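Local coordinates for protein FAD-binding oxidoreductase (Gulosibacter chungangensis, PDB 7PBG) that oxidises 4-ethylphenol, a 4-alkylphenol that it dehydrogenates to 4-vinylphenol, using a covalently bound FAD, at residues A[246-251]-A[347-352]; A[253-258]-A[407-412]; A[280-285]-A[426-431]; A[399-404]-A[437-442]. All coordinates share one frame; numbering follows the deposited sequence.

Contact 1 of 4, residues A[246-251]-A[347-352]; sequences AIYFEN and GARFET
Residues 246-249 and 349-352 pair as antiparallel strands at one border of an eight-stranded sheet, where Tyr248 lies against Arg349 and Ile247 against Phe350. Four backbone hydrogen bonds make the ladder: Ala246 and Glu351 exchange one pair, Tyr248 and Arg349 the other, with Tyr248 N to Arg349 O at 2.8 Å. On the face carrying Tyr248, its CD2 sits over one face of the Arg349 guanidinium, toward the rim, the two planes 29° apart and NH2 of Arg349 3.3 Å from Tyr248 CD2. Arg349 sets out with CG anti to its own backbone nitrogen (chi1 -177°), then bends at chi3, which brings the charged end back alongside the tyrosine. Arg349 NH1 then reaches Glu351 OE2 in a 2.8 Å salt bridge lying in the guanidinium plane, while Glu351 OE1 bonds to Thr355. A leucine in place of this arginine would probably leave Glu351 OE2 without its charged mate and the CD2-CE2 side of Tyr248 without the guanidinium it packs against. Within the chain, strand 349-352 is the outermost of its sheet, and strand 241-249 carries the pairing on to 318-326. On the other face Ile247 CG1 meets Phe350 CD1 at 3.6 Å, beside helix 328-342. Further along, Phe249 CE1 rests 3.6 Å from Ala348 CB. Where the strands part, a water donates to both Tyr248 O and Gly347 O.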
# COMPACT_ATOMS: atom_id res chain seq x y z
N ALA A 246 12.28 13.21 -24.59
CA ALA A 246 13.11 12.07 -25.01
C ALA A 246 14.54 12.51 -24.84
O ALA A 246 14.88 13.68 -25.21
CB ALA A 246 12.82 11.66 -26.43
N ILE A 247 15.37 11.67 -24.29
CA ILE A 247 16.81 11.96 -24.12
C ILE A 247 17.59 10.82 -24.74
O ILE A 247 17.37 9.69 -24.34
CB ILE A 247 17.22 12.18 -22.65
CG1 ILE A 247 16.11 12.88 -21.84
CG2 ILE A 247 18.51 12.96 -22.65
CD1 ILE A 247 16.48 13.15 -20.44
N TYR A 248 18.38 11.14 -25.75
CA TYR A 248 19.09 10.12 -26.55
C TYR A 248 20.55 10.08 -26.12
O TYR A 248 21.22 11.12 -26.10
CB TYR A 248 18.99 10.45 -28.02
CG TYR A 248 17.57 10.69 -28.46
CD1 TYR A 248 16.67 9.65 -28.55
CD2 TYR A 248 17.15 11.95 -28.79
CE1 TYR A 248 15.36 9.86 -28.97
CE2 TYR A 248 15.85 12.19 -29.21
CZ TYR A 248 14.97 11.13 -29.32
OH TYR A 248 13.70 11.38 -29.75
N PHE A 249 21.06 8.87 -25.89
CA PHE A 249 22.47 8.69 -25.48
C PHE A 249 23.15 7.87 -26.58
O PHE A 249 22.59 6.85 -27.05
CB PHE A 249 22.50 8.04 -24.11
CG PHE A 249 21.82 8.90 -23.08
CD1 PHE A 249 22.50 9.91 -22.44
CD2 PHE A 249 20.45 8.78 -22.85
CE1 PHE A 249 21.87 10.73 -21.55
CE2 PHE A 249 19.81 9.58 -21.92
CZ PHE A 249 20.52 10.57 -21.28
N GLU A 250 24.34 8.32 -26.97
CA GLU A 250 25.02 7.84 -28.19
C GLU A 250 25.72 6.49 -27.93
O GLU A 250 26.23 5.91 -28.89
CB GLU A 250 25.96 8.94 -28.69
CG GLU A 250 27.21 9.08 -27.88
CD GLU A 250 28.23 10.06 -28.44
OE1 GLU A 250 27.90 10.75 -29.40
OE2 GLU A 250 29.33 10.15 -27.86
N ASN A 251 25.95 6.12 -26.66
CA ASN A 251 26.82 4.97 -26.37
C ASN A 251 26.05 3.91 -25.59
O ASN A 251 25.38 4.26 -24.60
CB ASN A 251 28.07 5.44 -25.61
CG ASN A 251 29.24 4.50 -25.74
OD1 ASN A 251 29.13 3.28 -25.56
ND2 ASN A 251 30.38 5.07 -26.09
N GLY A 347 27.57 13.70 -25.64
CA GLY A 347 26.81 13.21 -26.80
C GLY A 347 25.30 13.15 -26.59
O GLY A 347 24.60 12.92 -27.60
N ALA A 348 24.80 13.34 -25.37
CA ALA A 348 23.34 13.29 -25.09
C ALA A 348 22.64 14.41 -25.85
O ALA A 348 23.22 15.49 -26.05
CB ALA A 348 23.03 13.42 -23.62
N ARG A 349 21.42 14.13 -26.28
CA ARG A 349 20.52 15.07 -27.00
C ARG A 349 19.13 15.02 -26.36
O ARG A 349 18.60 13.94 -26.08
CB ARG A 349 20.44 14.77 -28.49
CG ARG A 349 19.57 15.77 -29.25
CD ARG A 349 19.76 15.66 -30.74
NE ARG A 349 19.46 14.32 -31.21
CZ ARG A 349 18.25 13.85 -31.49
NH1 ARG A 349 17.19 14.62 -31.35
NH2 ARG A 349 18.08 12.60 -31.90
N PHE A 350 18.56 16.19 -26.11
CA PHE A 350 17.28 16.34 -25.40
C PHE A 350 16.24 16.89 -26.37
O PHE A 350 16.52 17.88 -27.06
CB PHE A 350 17.48 17.25 -24.19
CG PHE A 350 16.29 17.38 -23.29
CD1 PHE A 350 16.09 16.48 -22.25
CD2 PHE A 350 15.34 18.37 -23.51
CE1 PHE A 350 14.98 16.60 -21.43
CE2 PHE A 350 14.28 18.53 -22.64
CZ PHE A 350 14.09 17.65 -21.60
N GLU A 351 15.04 16.35 -26.33
CA GLU A 351 13.88 16.88 -27.11
C GLU A 351 12.64 16.83 -26.23
O GLU A 351 12.54 15.96 -25.37
CB GLU A 351 13.64 16.07 -28.38
CG GLU A 351 14.81 15.94 -29.34
CD GLU A 351 15.30 17.25 -29.96
OE1 GLU A 351 14.55 18.27 -29.94
OE2 GLU A 351 16.40 17.21 -30.54
N THR A 352 11.66 17.65 -26.54
CA THR A 352 10.32 17.55 -25.95
C THR A 352 9.35 17.29 -27.08
O THR A 352 9.75 17.39 -28.22
CB THR A 352 9.94 18.83 -25.20
OG1 THR A 352 9.66 19.82 -26.18
CG2 THR A 352 11.01 19.35 -24.26
O HOH W 1 22.49 11.49 -28.62

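Contact 2 of 4, residues A[253-258]-A[407-412]; sequences DDLPAI and EDAAKQ
Leu255 and Pro256, near the beginning of helix 255-266, lie against Ala409 and Ala410 of helix 406-422. The leucine side chain does the reaching. Its CG stands anti to the backbone nitrogen (chi1 180°), and chi2 of 66° completes the course that brings the CD2 branch to the neighbouring helix. CD2 of Leu255 settles 3.8 Å from Ala409 C and 4.0 Å from Ala409 CB, so one methyl touches both backbone and side chain of the same residue. The same CD2 also packs on the ring of Phe431, and Leu255 touches Trp318 of strand 318-326, which places it in the filling between these helices and the large antiparallel sheet.

Pro256 makes the neighbouring touch with a rigid ring, puckered C-gamma exo. Its CG is 3.6 Å from Ala410 CB and its CD 3.9 Å from the same methyl, the CG-CD side of the ring set against one methyl group. The proline CB, 4.2 Å from Glu407 N, grazes the backbone nearly one helical turn earlier. Glu407 itself sends its extended side chain away from Pro256, keeping the carboxylate clear of this apolar patch.

No hydrogen bond or salt bridge crosses between 253-258 and 407-412; the two helices are held here by van der Waals contact, and the alanines, with a single methyl each, let the backbones come close.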
# COMPACT_ATOMS: atom_id res chain seq x y z
N ASP A 253 27.46 2.19 -23.54
CA ASP A 253 28.13 2.24 -22.22
C ASP A 253 27.66 3.47 -21.43
O ASP A 253 28.14 3.66 -20.33
CB ASP A 253 29.64 2.29 -22.37
CG ASP A 253 30.23 1.00 -22.90
OD1 ASP A 253 29.65 -0.09 -22.63
OD2 ASP A 253 31.29 1.11 -23.54
N ASP A 254 26.67 4.22 -21.91
CA ASP A 254 26.14 5.38 -21.15
C ASP A 254 25.15 4.93 -20.06
O ASP A 254 24.79 5.75 -19.21
CB ASP A 254 25.36 6.32 -22.03
N LEU A 255 24.76 3.65 -20.02
CA LEU A 255 23.71 3.23 -19.08
C LEU A 255 24.09 3.54 -17.63
O LEU A 255 23.23 4.04 -16.90
CB LEU A 255 23.38 1.75 -19.28
CG LEU A 255 22.31 1.18 -18.36
CD1 LEU A 255 20.94 1.81 -18.62
CD2 LEU A 255 22.22 -0.33 -18.54
N PRO A 256 25.31 3.25 -17.10
CA PRO A 256 25.56 3.57 -15.70
C PRO A 256 25.33 5.05 -15.36
O PRO A 256 24.61 5.35 -14.40
CB PRO A 256 27.03 3.18 -15.48
CG PRO A 256 27.26 2.13 -16.50
CD PRO A 256 26.45 2.54 -17.72
N ALA A 257 25.87 5.97 -16.15
CA ALA A 257 25.65 7.38 -15.86
C ALA A 257 24.16 7.75 -15.97
O ALA A 257 23.71 8.70 -15.25
CB ALA A 257 26.48 8.24 -16.76
N ILE A 258 23.46 7.17 -16.93
CA ILE A 258 22.03 7.46 -17.07
C ILE A 258 21.32 7.10 -15.76
O ILE A 258 20.57 7.90 -15.24
CB ILE A 258 21.39 6.75 -18.25
CG1 ILE A 258 22.00 7.19 -19.58
CG2 ILE A 258 19.88 6.91 -18.15
CD1 ILE A 258 21.65 6.26 -20.76
N GLU A 407 26.41 0.72 -12.16
CA GLU A 407 27.40 -0.33 -12.44
C GLU A 407 26.63 -1.65 -12.54
O GLU A 407 26.88 -2.42 -13.50
CB GLU A 407 28.47 -0.30 -11.35
CG GLU A 407 29.42 -1.47 -11.40
CD GLU A 407 30.29 -1.60 -10.16
OE1 GLU A 407 30.53 -0.57 -9.51
OE2 GLU A 407 30.68 -2.74 -9.82
N ASP A 408 25.67 -1.89 -11.64
CA ASP A 408 24.96 -3.19 -11.64
C ASP A 408 24.01 -3.23 -12.87
O ASP A 408 23.86 -4.31 -13.46
CB ASP A 408 24.15 -3.46 -10.37
CG ASP A 408 25.02 -3.52 -9.11
OD1 ASP A 408 24.42 -3.36 -8.00
OD2 ASP A 408 26.27 -3.70 -9.25
N ALA A 409 23.39 -2.12 -13.24
CA ALA A 409 22.49 -2.07 -14.41
C ALA A 409 23.30 -2.52 -15.63
O ALA A 409 22.82 -3.40 -16.34
CB ALA A 409 21.90 -0.70 -14.62
N ALA A 410 24.49 -1.93 -15.84
CA ALA A 410 25.33 -2.24 -17.02
C ALA A 410 25.75 -3.70 -16.99
O ALA A 410 25.80 -4.30 -18.04
CB ALA A 410 26.52 -1.32 -17.07
N LYS A 411 26.02 -4.26 -15.82
CA LYS A 411 26.45 -5.67 -15.75
C LYS A 411 25.26 -6.55 -16.12
O LYS A 411 25.45 -7.51 -16.91
CB LYS A 411 27.02 -6.09 -14.39
N GLN A 412 24.08 -6.27 -15.57
CA GLN A 412 22.85 -6.99 -15.96
C GLN A 412 22.65 -6.90 -17.47
O GLN A 412 22.39 -7.94 -18.09
CB GLN A 412 21.63 -6.40 -15.27
CG GLN A 412 21.51 -6.84 -13.84
CD GLN A 412 20.06 -6.83 -13.44
OE1 GLN A 412 19.29 -7.73 -13.81
NE2 GLN A 412 19.69 -5.80 -12.71

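Contact 3 of 4, residues A[280-285]-A[426-431]; sequences NVTFDA and DYLAQF
Asn280, which meets Ala429 and Tyr427, is where a strand turns into a helix. Its backbone N donates to Ala429 O at 3.1 Å, as in an antiparallel ladder, but the return bond goes to the side chain: Ala429 N donates to Asn280 OD1 at 2.9 Å. With CG held between the backbone N and the carbonyl carbon (chi1 69°), OD1 of Asn280 also accepts a capping bond from Phe283 N at 3.3 Å. The two N-H groups approach this oxygen from opposite faces of the amide plane. Asn280 ND2 points to Tyr427 O at 3.2 Å, almost straight at 172°, and bonds to Tyr413 OH as well. A leucine here would probably leave Ala429 N without its acceptor, remove the side-chain cap on Phe283 N and cost Tyr427 O its amide donor.

Two residues on, Thr282 CG2 touches Leu428 CD1 at 3.7 Å, and a water joins Thr282 OG1 to Tyr427 O. Phe283 then lies across Leu428 at about a right angle, its CG 3.9 Å from Leu428 CB. The ring turns its edge to the backbone, Phe283 CD1 being 3.7 Å from Ala429 O, and its plane is nearly parallel to that of the Gln430 amide (8° apart), whose OE1 is bonded to Arg279. Arg279 also makes a cation-pi contact with Phe283, and the Phe283 side chain comes within about 5 Å of the FAD at the nearest atoms.

Strand 277-280, paired with 426-433 in the antiparallel sheet, thus ends in an asparagine N-cap from which helix 281-288 starts, close to the flavin.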
# COMPACT_ATOMS: atom_id res chain seq x y z
N ASN A 280 16.60 0.40 -24.54
CA ASN A 280 17.66 0.22 -25.55
C ASN A 280 17.08 0.49 -26.94
O ASN A 280 15.85 0.48 -27.14
CB ASN A 280 18.36 -1.11 -25.43
CG ASN A 280 17.56 -2.34 -25.79
OD1 ASN A 280 16.33 -2.32 -25.86
ND2 ASN A 280 18.28 -3.43 -25.97
N VAL A 281 17.98 0.68 -27.90
CA VAL A 281 17.55 1.02 -29.29
C VAL A 281 16.70 -0.11 -29.85
O VAL A 281 15.68 0.16 -30.58
CB VAL A 281 18.74 1.38 -30.20
CG1 VAL A 281 19.71 0.25 -30.41
CG2 VAL A 281 18.23 1.90 -31.53
N THR A 282 16.98 -1.35 -29.51
CA THR A 282 16.20 -2.45 -30.11
C THR A 282 14.73 -2.33 -29.73
O THR A 282 13.84 -2.61 -30.60
CB THR A 282 16.76 -3.81 -29.67
OG1 THR A 282 18.16 -3.77 -29.95
CG2 THR A 282 16.13 -4.95 -30.45
N PHE A 283 14.43 -1.93 -28.49
CA PHE A 283 13.03 -1.86 -28.02
C PHE A 283 12.34 -0.78 -28.85
O PHE A 283 11.28 -1.01 -29.44
CB PHE A 283 13.04 -1.65 -26.51
CG PHE A 283 11.75 -1.98 -25.81
CD1 PHE A 283 11.78 -2.28 -24.47
CD2 PHE A 283 10.54 -2.02 -26.48
CE1 PHE A 283 10.61 -2.59 -23.80
CE2 PHE A 283 9.37 -2.36 -25.81
CZ PHE A 283 9.40 -2.58 -24.46
N ASP A 284 12.97 0.40 -28.95
CA ASP A 284 12.32 1.48 -29.73
C ASP A 284 12.18 1.04 -31.18
O ASP A 284 11.12 1.28 -31.78
CB ASP A 284 13.07 2.81 -29.62
CG ASP A 284 12.50 3.82 -28.63
OD1 ASP A 284 11.49 3.50 -27.90
OD2 ASP A 284 13.05 4.94 -28.61
N ALA A 285 13.23 0.51 -31.78
CA ALA A 285 13.20 0.07 -33.19
C ALA A 285 12.02 -0.89 -33.40
O ALA A 285 11.24 -0.73 -34.33
CB ALA A 285 14.53 -0.56 -33.54
N ASP A 426 16.42 -12.29 -29.39
CA ASP A 426 16.54 -10.81 -29.42
C ASP A 426 16.14 -10.25 -28.04
O ASP A 426 15.16 -10.76 -27.45
CB ASP A 426 15.65 -10.22 -30.52
CG ASP A 426 16.21 -10.36 -31.92
OD1 ASP A 426 17.33 -10.87 -32.07
OD2 ASP A 426 15.51 -9.99 -32.85
N TYR A 427 16.86 -9.23 -27.61
CA TYR A 427 16.79 -8.65 -26.25
C TYR A 427 16.34 -7.21 -26.30
O TYR A 427 17.11 -6.36 -26.73
CB TYR A 427 18.18 -8.76 -25.62
CG TYR A 427 18.37 -8.12 -24.28
CD1 TYR A 427 17.33 -7.96 -23.36
CD2 TYR A 427 19.64 -7.73 -23.91
CE1 TYR A 427 17.53 -7.35 -22.13
CE2 TYR A 427 19.87 -7.16 -22.68
CZ TYR A 427 18.83 -6.99 -21.78
OH TYR A 427 19.16 -6.44 -20.59
N LEU A 428 15.11 -6.97 -25.89
CA LEU A 428 14.56 -5.63 -25.72
C LEU A 428 14.66 -5.32 -24.23
O LEU A 428 14.25 -6.16 -23.41
CB LEU A 428 13.13 -5.60 -26.24
CG LEU A 428 13.00 -5.56 -27.76
CD1 LEU A 428 13.62 -6.78 -28.44
CD2 LEU A 428 11.54 -5.43 -28.12
N ALA A 429 15.25 -4.19 -23.90
CA ALA A 429 15.65 -3.92 -22.51
C ALA A 429 15.03 -2.61 -22.08
O ALA A 429 15.06 -1.63 -22.86
CB ALA A 429 17.15 -3.90 -22.36
N GLN A 430 14.47 -2.60 -20.88
CA GLN A 430 14.12 -1.32 -20.25
C GLN A 430 14.69 -1.36 -18.83
O GLN A 430 14.65 -2.41 -18.18
CB GLN A 430 12.62 -1.15 -20.42
CG GLN A 430 12.05 0.16 -19.91
CD GLN A 430 10.74 0.36 -20.63
OE1 GLN A 430 10.71 0.71 -21.82
NE2 GLN A 430 9.67 0.03 -19.96
N PHE A 431 15.18 -0.23 -18.36
CA PHE A 431 15.54 -0.09 -16.94
C PHE A 431 14.71 1.06 -16.40
O PHE A 431 14.50 2.04 -17.09
CB PHE A 431 17.02 0.19 -16.73
CG PHE A 431 17.92 -0.98 -16.99
CD1 PHE A 431 18.33 -1.82 -15.95
CD2 PHE A 431 18.29 -1.28 -18.28
CE1 PHE A 431 19.14 -2.91 -16.22
CE2 PHE A 431 19.10 -2.37 -18.54
CZ PHE A 431 19.54 -3.17 -17.51
O HOH W 2 19.16 -6.10 -28.50

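Contact 4 of 4, residues A[399-404]-A[437-442]; sequences APVSAP and EMHHIC
Met438 leaves its strand with CG anti to the backbone nitrogen (chi1 -172°), runs straight and then bends at chi3 (73°), which swings CE to 3.4 Å from Ser402 OG on the same face of the sheet. Ser402 OG sits between its own N and carbonyl carbon, and there it shares a water with Pro400 O, the water lying 2.7 Å from Ser402 OG and bonding only weakly to Met438 O. Between the two strands the backbones exchange hydrogen bonds, Ser402 N to Met438 O at 2.8 Å and Met438 N back to Ser402 O. Two residues further along, His440 N meets Pro400 O with an almost straight N-H...O angle of 177°.

These are neighbouring antiparallel strands, 393-402 and 438-447, of the eight-stranded sheet. Proline interrupts the ladder: Pro400 has no N-H to offer His440 O, which instead takes a CA-H...O contact from Ala399 CA at 3.1 Å. The pairing resumes beyond, between Cys442 and Tyr398. The Pro400 and His440 side chains lie side by side, pointing the same way, while the imidazole nitrogens of His440 are bonded to Tyr427 and Gln412.

On the other face, Val401 CG2 lies over one face of the His439 ring, 4.2 Å from His439 CE1, and touches Glu437 CG at 3.8 Å. His439 NE2 donates to Glu437 OE2 at 2.7 Å, tilted from the ring plane. Tyr208 of the second subunit meets His439 edge-to-face, and Met196 of that subunit packs on Val401.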
# COMPACT_ATOMS: atom_id res chain seq x y z
N ALA A 399 12.04 -10.04 -15.35
CA ALA A 399 11.99 -8.64 -14.84
C ALA A 399 12.41 -8.56 -13.38
O ALA A 399 11.57 -8.41 -12.51
CB ALA A 399 10.63 -8.09 -15.06
N PRO A 400 13.71 -8.69 -13.08
CA PRO A 400 14.13 -8.60 -11.70
C PRO A 400 14.19 -7.18 -11.15
O PRO A 400 14.47 -6.23 -11.85
CB PRO A 400 15.54 -9.17 -11.70
CG PRO A 400 16.06 -8.88 -13.09
CD PRO A 400 14.82 -9.03 -13.99
N VAL A 401 14.12 -7.12 -9.83
CA VAL A 401 14.17 -5.86 -9.08
C VAL A 401 15.46 -5.89 -8.25
O VAL A 401 15.85 -6.95 -7.76
CB VAL A 401 12.91 -5.65 -8.23
CG1 VAL A 401 12.65 -6.75 -7.22
CG2 VAL A 401 12.91 -4.27 -7.58
N SER A 402 16.08 -4.73 -8.10
CA SER A 402 17.37 -4.62 -7.38
C SER A 402 17.55 -3.21 -6.81
O SER A 402 16.69 -2.39 -7.02
CB SER A 402 18.47 -4.97 -8.31
OG SER A 402 18.49 -4.05 -9.38
N ALA A 403 18.66 -2.94 -6.13
CA ALA A 403 18.97 -1.55 -5.71
C ALA A 403 19.49 -0.74 -6.89
O ALA A 403 20.27 -1.21 -7.74
CB ALA A 403 19.94 -1.57 -4.54
N PRO A 404 19.10 0.55 -6.99
CA PRO A 404 19.64 1.42 -8.02
C PRO A 404 21.16 1.51 -7.99
O PRO A 404 21.80 1.76 -6.92
CB PRO A 404 19.01 2.76 -7.72
CG PRO A 404 17.68 2.38 -7.11
CD PRO A 404 18.06 1.22 -6.20
N GLU A 437 13.75 1.79 -6.08
CA GLU A 437 14.09 0.43 -6.55
C GLU A 437 14.40 0.50 -8.02
O GLU A 437 13.85 1.40 -8.70
CB GLU A 437 12.99 -0.57 -6.19
CG GLU A 437 11.84 -0.68 -7.17
CD GLU A 437 10.87 0.47 -7.34
OE1 GLU A 437 11.16 1.59 -6.84
OE2 GLU A 437 9.88 0.27 -8.07
N MET A 438 15.21 -0.45 -8.50
CA MET A 438 15.53 -0.53 -9.94
C MET A 438 14.94 -1.82 -10.49
O MET A 438 15.16 -2.90 -9.95
CB MET A 438 17.05 -0.46 -10.19
CG MET A 438 17.43 -0.34 -11.70
SD MET A 438 19.20 -0.06 -11.82
CE MET A 438 19.81 -1.69 -11.40
N HIS A 439 14.19 -1.68 -11.58
CA HIS A 439 13.76 -2.79 -12.43
C HIS A 439 14.63 -2.91 -13.69
O HIS A 439 14.96 -1.88 -14.34
CB HIS A 439 12.30 -2.57 -12.86
CG HIS A 439 11.39 -2.35 -11.72
ND1 HIS A 439 10.65 -3.38 -11.16
CD2 HIS A 439 11.08 -1.23 -11.02
CE1 HIS A 439 9.91 -2.90 -10.17
NE2 HIS A 439 10.16 -1.59 -10.07
N HIS A 440 14.94 -4.14 -14.01
CA HIS A 440 15.48 -4.57 -15.31
C HIS A 440 14.37 -5.32 -16.01
O HIS A 440 13.97 -6.38 -15.52
CB HIS A 440 16.77 -5.36 -15.14
CG HIS A 440 17.20 -6.05 -16.38
ND1 HIS A 440 17.98 -7.17 -16.33
CD2 HIS A 440 17.01 -5.75 -17.69
CE1 HIS A 440 18.24 -7.58 -17.57
NE2 HIS A 440 17.66 -6.70 -18.42
N ILE A 441 13.82 -4.77 -17.08
CA ILE A 441 12.81 -5.52 -17.87
C ILE A 441 13.50 -6.11 -19.12
O ILE A 441 13.99 -5.36 -19.96
CB ILE A 441 11.65 -4.61 -18.29
CG1 ILE A 441 11.06 -3.80 -17.11
CG2 ILE A 441 10.63 -5.46 -19.01
CD1 ILE A 441 10.83 -4.59 -15.85
N CYS A 442 13.65 -7.42 -19.15
CA CYS A 442 14.15 -8.19 -20.30
C CYS A 442 12.93 -8.71 -21.02
O CYS A 442 12.21 -9.59 -20.48
CB CYS A 442 15.09 -9.29 -19.83
SG CYS A 442 15.51 -10.44 -21.16
O HOH W 3 17.20 -5.19 -11.41

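In the fold
Going from the N terminus, contacts 1, 2 and 3 have all opened by residue 285. Contact 1 closes first, when 347-352 returns to 246-251 and borders the large antiparallel sheet. Contact 4 opens at 399-404 only after that, so contacts 1 and 4 are in series, and every other pair crosses. Helix 406-422 follows strand 393-402 directly and closes contact 2; strand 426-433 closes contact 3, and the adjoining strand 438-447 closes contact 4. Contacts 1, 3 and 4 all reach the same sheet. Contact 2 touches each of them, by packing (Ile258 on Phe249, Leu255 on Phe431, Ala409 on Met438) and, toward contact 4, also by a probable hydrogen bond between His440 and Gln412.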